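Local coordinates for protein diaminopimelate decarboxylase (Psychromonas ingrahamii, PDB 4XG1) that probably catalyses the pyridoxal phosphate-dependent decarboxylation of meso-diaminopimelate to L-lysine, the last step of lysine biosynthesis by the diaminopimelate route, at residues Arg133-Ala138 against Ser187-Leu192; Asn142-Ile147 against Phe191-Gly196. All coordinates share one frame; numbering follows the deposited sequence.

Contact 1 of 2, residues Arg133-Ala138 against Ser187-Leu192; sequences RINSVA and SDLEFL. With K (potassium ion), chain O.
On the outer layer of the TIM barrel, helix 128-140 presents Asn135 and Ala138 to the turn that carries the chain from helix 179-188 into strand 192-198, where Leu189, Phe191 and Leu192 receive them. Asn135 is the polar anchor. With CG anti to the backbone N (chi1 -177°), its amide extends over the turn, and OD1 accepts the backbone N-H of Phe191 at 2.9 Å. The donor lies nearly in line with the C=O bond (160°), but the N-H is bent at 137°. The same oxygen sits 3.3 Å from Phe191 CB, while Leu189 packs along the amide, CB against OD1 and CD2 against ND2. Apolar contacts adjoin this bond. Leu192 CD2 lies 3.4 Å from Asn135 CA and 3.6 Å from Ile134 CG2, the side chains of Ile134 and Leu192 crossing at about a right angle. One turn further on, Ala138 CB abuts Phe191 CB at 3.8 Å, and the ring beyond CB leads away from residues 133-138, still touching Lys139 of the same helix. A potassium ion binds Ser187 O and Leu189 O, each at 3.1 Å, and Leu192 O at 3.0 Å. Amide and cation thus both hold an alpha-to-beta turn at the N-terminal end of a barrel strand.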
loop_
_atom_site.group_PDB
_atom_site.type_symbol
_atom_site.label_atom_id
_atom_site.label_comp_id
_atom_site.label_asym_id
_atom_site.label_seq_id
_atom_site.Cartn_x
_atom_site.Cartn_y
_atom_site.Cartn_z
ATOM N N ARG B 133 -11.689 20.551 18.405
ATOM C CA ARG B 133 -10.871 21.033 17.321
ATOM C C ARG B 133 -11.761 21.677 16.267
ATOM O O ARG B 133 -11.451 22.736 15.746
ATOM C CB ARG B 133 -10.057 19.906 16.719
ATOM C CG ARG B 133 -9.270 20.368 15.508
ATOM C CD ARG B 133 -8.358 19.296 14.953
ATOM N NE ARG B 133 -7.199 19.095 15.790
ATOM C CZ ARG B 133 -6.208 18.266 15.505
ATOM N NH1 ARG B 133 -6.241 17.556 14.410
ATOM N NH2 ARG B 133 -5.183 18.166 16.312
ATOM N N ILE B 134 -12.868 21.031 15.959
ATOM C CA ILE B 134 -13.723 21.527 14.925
ATOM C C ILE B 134 -14.278 22.853 15.375
ATOM O O ILE B 134 -14.182 23.853 14.658
ATOM C CB ILE B 134 -14.867 20.561 14.616
ATOM C CG1 ILE B 134 -14.296 19.308 13.948
ATOM C CG2 ILE B 134 -15.896 21.209 13.695
ATOM C CD1 ILE B 134 -15.322 18.237 13.638
ATOM N N ASN B 135 -14.865 22.855 16.565
ATOM C CA ASN B 135 -15.456 24.045 17.132
ATOM C C ASN B 135 -14.446 25.176 17.137
ATOM O O ASN B 135 -14.789 26.325 16.820
ATOM C CB ASN B 135 -15.918 23.775 18.548
ATOM C CG ASN B 135 -16.618 24.968 19.169
ATOM O OD1 ASN B 135 -17.757 25.293 18.824
ATOM N ND2 ASN B 135 -15.926 25.634 20.079
ATOM N N SER B 136 -13.212 24.846 17.498
ATOM C CA SER B 136 -12.145 25.821 17.536
ATOM C C SER B 136 -11.841 26.438 16.162
ATOM O O SER B 136 -11.638 27.654 16.041
ATOM C CB SER B 136 -10.908 25.158 18.099
ATOM O OG SER B 136 -9.789 26.021 18.031
ATOM N N VAL B 137 -11.852 25.619 15.119
ATOM C CA VAL B 137 -11.612 26.101 13.753
ATOM C C VAL B 137 -12.828 26.853 13.187
ATOM O O VAL B 137 -12.681 27.860 12.498
ATOM C CB VAL B 137 -11.215 24.923 12.814
ATOM C CG1 VAL B 137 -11.354 25.291 11.340
ATOM C CG2 VAL B 137 -9.795 24.475 13.126
ATOM N N ALA B 138 -14.021 26.337 13.455
ATOM C CA ALA B 138 -15.284 26.990 13.061
ATOM C C ALA B 138 -15.389 28.392 13.676
ATOM O O ALA B 138 -15.819 29.355 13.042
ATOM C CB ALA B 138 -16.443 26.156 13.530
ATOM N N SER B 187 -23.854 20.084 21.803
ATOM C CA SER B 187 -24.930 21.083 21.946
ATOM C C SER B 187 -24.380 22.323 22.657
ATOM O O SER B 187 -24.570 23.437 22.205
ATOM C CB SER B 187 -26.120 20.533 22.719
ATOM O OG SER B 187 -25.792 20.539 24.080
ATOM N N ASP B 188 -23.640 22.115 23.735
ATOM C CA ASP B 188 -23.029 23.220 24.476
ATOM C C ASP B 188 -22.008 24.005 23.678
ATOM O O ASP B 188 -21.596 25.090 24.095
ATOM C CB ASP B 188 -22.349 22.718 25.764
ATOM C CG ASP B 188 -23.352 22.259 26.831
ATOM O OD1 ASP B 188 -24.571 22.584 26.721
ATOM O OD2 ASP B 188 -22.892 21.571 27.783
ATOM N N LEU B 189 -21.534 23.452 22.575
ATOM C CA LEU B 189 -20.541 24.162 21.803
ATOM C C LEU B 189 -21.246 25.020 20.785
ATOM O O LEU B 189 -22.249 24.602 20.134
ATOM C CB LEU B 189 -19.532 23.207 21.182
ATOM C CG LEU B 189 -18.627 22.572 22.243
ATOM C CD1 LEU B 189 -18.005 21.291 21.701
ATOM C CD2 LEU B 189 -17.564 23.539 22.730
ATOM N N GLU B 190 -20.680 26.222 20.679
ATOM C CA GLU B 190 -21.352 27.370 20.091
ATOM C C GLU B 190 -21.243 27.335 18.608
ATOM O O GLU B 190 -22.199 27.638 17.906
ATOM C CB GLU B 190 -20.697 28.652 20.558
ATOM C CG GLU B 190 -21.597 29.871 20.573
ATOM C CD GLU B 190 -20.797 31.126 20.903
ATOM O OE1 GLU B 190 -19.684 31.003 21.479
ATOM O OE2 GLU B 190 -21.273 32.233 20.582
ATOM N N PHE B 191 -20.048 26.958 18.137
ATOM C CA PHE B 191 -19.727 26.945 16.715
ATOM C C PHE B 191 -19.925 25.586 16.042
ATOM O O PHE B 191 -19.543 25.409 14.881
ATOM C CB PHE B 191 -18.333 27.533 16.529
ATOM C CG PHE B 191 -18.296 28.999 16.831
ATOM C CD1 PHE B 191 -18.787 29.910 15.898
ATOM C CD2 PHE B 191 -17.877 29.470 18.070
ATOM C CE1 PHE B 191 -18.793 31.261 16.176
ATOM C CE2 PHE B 191 -17.887 30.824 18.355
ATOM C CZ PHE B 191 -18.342 31.722 17.403
ATOM N N LEU B 192 -20.600 24.669 16.745
ATOM C CA LEU B 192 -21.051 23.419 16.158
ATOM C C LEU B 192 -22.522 23.416 16.055
ATOM O O LEU B 192 -23.186 24.057 16.844
ATOM C CB LEU B 192 -20.639 22.240 17.030
ATOM C CG LEU B 192 -19.177 22.158 17.454
ATOM C CD1 LEU B 192 -18.940 20.844 18.182
ATOM C CD2 LEU B 192 -18.223 22.297 16.276
HETATM K K K O . -24.912 23.283 19.110
HETATM O O HOH W 1 -26.937 22.012 17.971
#

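Contact 2 of 2, residues Asn142-Ile147 against Phe191-Gly196; sequences NVKAPI and FLEIKG. With K (potassium ion), chain O.
Ala145 to Ile147 and Leu192 to Ile194 run side by side as neighbouring parallel strands of the barrel, their short axes 34° apart. The tight part is the backbone ladder. Ala145 donates its N-H to Phe191 O at 2.8 Å, almost straight (172°), and takes the N-H of Glu193 on its own oxygen; Glu193 O in turn accepts from Ile147 N. Ile147 O ends the series with two donors, Lys195 N at 2.9 Å and a weak bond from Gly196 N at 3.4 Å. Ala145, Leu192, Ile147 and Ile194 share one face, backed by helices 128-140 and 179-188. Here Ile147 CG1 stands between its backbone N and carbonyl carbon (chi1 71°), and CD1 approaches Ile194 CG1 at 4.1 Å.

The face of Pro146 and Glu193, and the approach to the strands, are looser and more polar. Pro146 CB rests 3.6 Å from Lys195 CG, and the Lys195 chain, bent at its middle torsions, brings NZ within 3.6 Å of Glu193 OE2, a salt bridge along one strand. The extended Lys144 passes Glu193 without its charged nitrogen meeting the carboxylate. Before the strands begin, the edge of the Phe191 ring faces the other segment: Val143 O lies 3.3 Å from CD1, near the ring plane, and the exposed Asn142 brings OD1 to 3.7 Å from CE1, its amide nearly perpendicular to the ring. Asn142 itself closes the preceding helix in a Schellman motif. Water 1 links the Ile194 N-H to the potassium ion. A parallel ladder in register, with helices packed over one face, is characteristic of adjacent strands in a TIM barrel.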
loop_
_atom_site.group_PDB
_atom_site.type_symbol
_atom_site.label_atom_id
_atom_site.label_comp_id
_atom_site.label_asym_id
_atom_site.label_seq_id
_atom_site.Cartn_x
_atom_site.Cartn_y
_atom_site.Cartn_z
ATOM N N ASN B 142 -15.612 32.021 12.020
ATOM C CA ASN B 142 -16.973 32.455 12.288
ATOM C C ASN B 142 -18.068 31.784 11.463
ATOM O O ASN B 142 -18.969 32.449 10.943
ATOM C CB ASN B 142 -17.067 33.981 12.237
ATOM C CG ASN B 142 -17.392 34.563 13.583
ATOM O OD1 ASN B 142 -18.461 34.313 14.108
ATOM N ND2 ASN B 142 -16.446 35.285 14.175
ATOM N N VAL B 143 -18.028 30.458 11.394
ATOM C CA VAL B 143 -19.152 29.684 10.836
ATOM C C VAL B 143 -19.641 28.692 11.876
ATOM O O VAL B 143 -19.035 28.544 12.924
ATOM C CB VAL B 143 -18.775 28.901 9.550
ATOM C CG1 VAL B 143 -18.630 29.849 8.374
ATOM C CG2 VAL B 143 -17.500 28.072 9.757
ATOM N N LYS B 144 -20.716 27.995 11.540
ATOM C CA LYS B 144 -21.220 26.907 12.348
ATOM C C LYS B 144 -21.071 25.538 11.653
ATOM O O LYS B 144 -21.645 25.294 10.578
ATOM C CB LYS B 144 -22.675 27.166 12.697
ATOM C CG LYS B 144 -22.823 28.184 13.811
ATOM C CD LYS B 144 -24.220 28.165 14.398
ATOM C CE LYS B 144 -24.237 28.853 15.754
ATOM N NZ LYS B 144 -25.571 28.748 16.402
ATOM N N ALA B 145 -20.273 24.666 12.274
ATOM C CA ALA B 145 -19.872 23.383 11.672
ATOM C C ALA B 145 -20.922 22.348 11.864
ATOM O O ALA B 145 -21.243 22.046 12.976
ATOM C CB ALA B 145 -18.573 22.922 12.303
ATOM N N PRO B 146 -21.477 21.803 10.783
ATOM C CA PRO B 146 -22.501 20.787 10.927
ATOM C C PRO B 146 -21.875 19.463 11.309
ATOM O O PRO B 146 -20.854 19.095 10.744
ATOM C CB PRO B 146 -23.137 20.694 9.528
ATOM C CG PRO B 146 -22.110 21.192 8.606
ATOM C CD PRO B 146 -21.251 22.163 9.375
ATOM N N ILE B 147 -22.469 18.741 12.251
ATOM C CA ILE B 147 -21.818 17.544 12.797
ATOM C C ILE B 147 -22.765 16.417 13.153
ATOM O O ILE B 147 -23.890 16.670 13.589
ATOM C CB ILE B 147 -20.970 17.863 14.017
ATOM C CG1 ILE B 147 -21.846 18.205 15.220
ATOM C CG2 ILE B 147 -19.985 18.977 13.751
ATOM C CD1 ILE B 147 -21.926 17.074 16.225
ATOM N N PHE B 191 -20.048 26.958 18.137
ATOM C CA PHE B 191 -19.727 26.945 16.715
ATOM C C PHE B 191 -19.925 25.586 16.042
ATOM O O PHE B 191 -19.543 25.409 14.881
ATOM C CB PHE B 191 -18.333 27.533 16.529
ATOM C CG PHE B 191 -18.296 28.999 16.831
ATOM C CD1 PHE B 191 -18.787 29.910 15.898
ATOM C CD2 PHE B 191 -17.877 29.470 18.070
ATOM C CE1 PHE B 191 -18.793 31.261 16.176
ATOM C CE2 PHE B 191 -17.887 30.824 18.355
ATOM C CZ PHE B 191 -18.342 31.722 17.403
ATOM N N LEU B 192 -20.600 24.669 16.745
ATOM C CA LEU B 192 -21.051 23.419 16.158
ATOM C C LEU B 192 -22.522 23.416 16.055
ATOM O O LEU B 192 -23.186 24.057 16.844
ATOM C CB LEU B 192 -20.639 22.240 17.030
ATOM C CG LEU B 192 -19.177 22.158 17.454
ATOM C CD1 LEU B 192 -18.940 20.844 18.182
ATOM C CD2 LEU B 192 -18.223 22.297 16.276
ATOM N N GLU B 193 -23.053 22.623 15.146
ATOM C CA GLU B 193 -24.450 22.519 14.983
ATOM C C GLU B 193 -24.801 21.075 14.691
ATOM O O GLU B 193 -24.569 20.556 13.594
ATOM C CB GLU B 193 -24.930 23.428 13.860
ATOM C CG GLU B 193 -26.446 23.388 13.670
ATOM C CD GLU B 193 -26.941 24.238 12.512
ATOM O OE1 GLU B 193 -26.197 25.141 12.058
ATOM O OE2 GLU B 193 -28.089 24.017 12.083
ATOM N N ILE B 194 -25.461 20.451 15.646
ATOM C CA ILE B 194 -25.832 19.062 15.525
ATOM C C ILE B 194 -26.827 18.849 14.397
ATOM O O ILE B 194 -27.933 19.386 14.425
ATOM C CB ILE B 194 -26.408 18.561 16.848
ATOM C CG1 ILE B 194 -25.322 18.616 17.932
ATOM C CG2 ILE B 194 -26.946 17.153 16.688
ATOM C CD1 ILE B 194 -25.817 18.597 19.373
ATOM N N LYS B 195 -26.445 18.048 13.408
ATOM C CA LYS B 195 -27.348 17.718 12.305
ATOM C C LYS B 195 -27.746 16.283 12.240
ATOM O O LYS B 195 -28.809 15.966 11.672
ATOM C CB LYS B 195 -26.712 18.077 10.961
ATOM C CG LYS B 195 -26.253 19.528 10.887
ATOM C CD LYS B 195 -27.424 20.504 10.921
ATOM C CE LYS B 195 -27.979 20.733 9.534
ATOM N NZ LYS B 195 -29.156 21.641 9.610
ATOM N N GLY B 196 -26.920 15.389 12.792
ATOM C CA GLY B 196 -27.161 13.979 12.537
ATOM C C GLY B 196 -26.576 12.990 13.490
ATOM O O GLY B 196 -25.905 13.331 14.461
HETATM K K K O . -24.912 23.283 19.110
HETATM O O HOH W 1 -26.937 22.012 17.971
#

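From the N terminus, the chain passes through helix 128-140, turns at Asn142 and enters strand 145-152, then makes a long excursion through helices 161-169 and 179-188 before returning as strand 192-198. Contact 1 closes the wider loop, from 133-138 to 187-192; contact 2, from 142-147 to 191-196, starts inside that loop and ends beyond it, so the two cross, sharing Phe191 and Leu192. Contact 1 ties a helix of the outer layer to the incoming turn, whereas contact 2 joins the two strands. Ile134 CG2 packs on Ala145 CB, joining the two contacts, while the potassium ion holds the turn leading into strand 192-198, at the N-terminal side of the barrel strands.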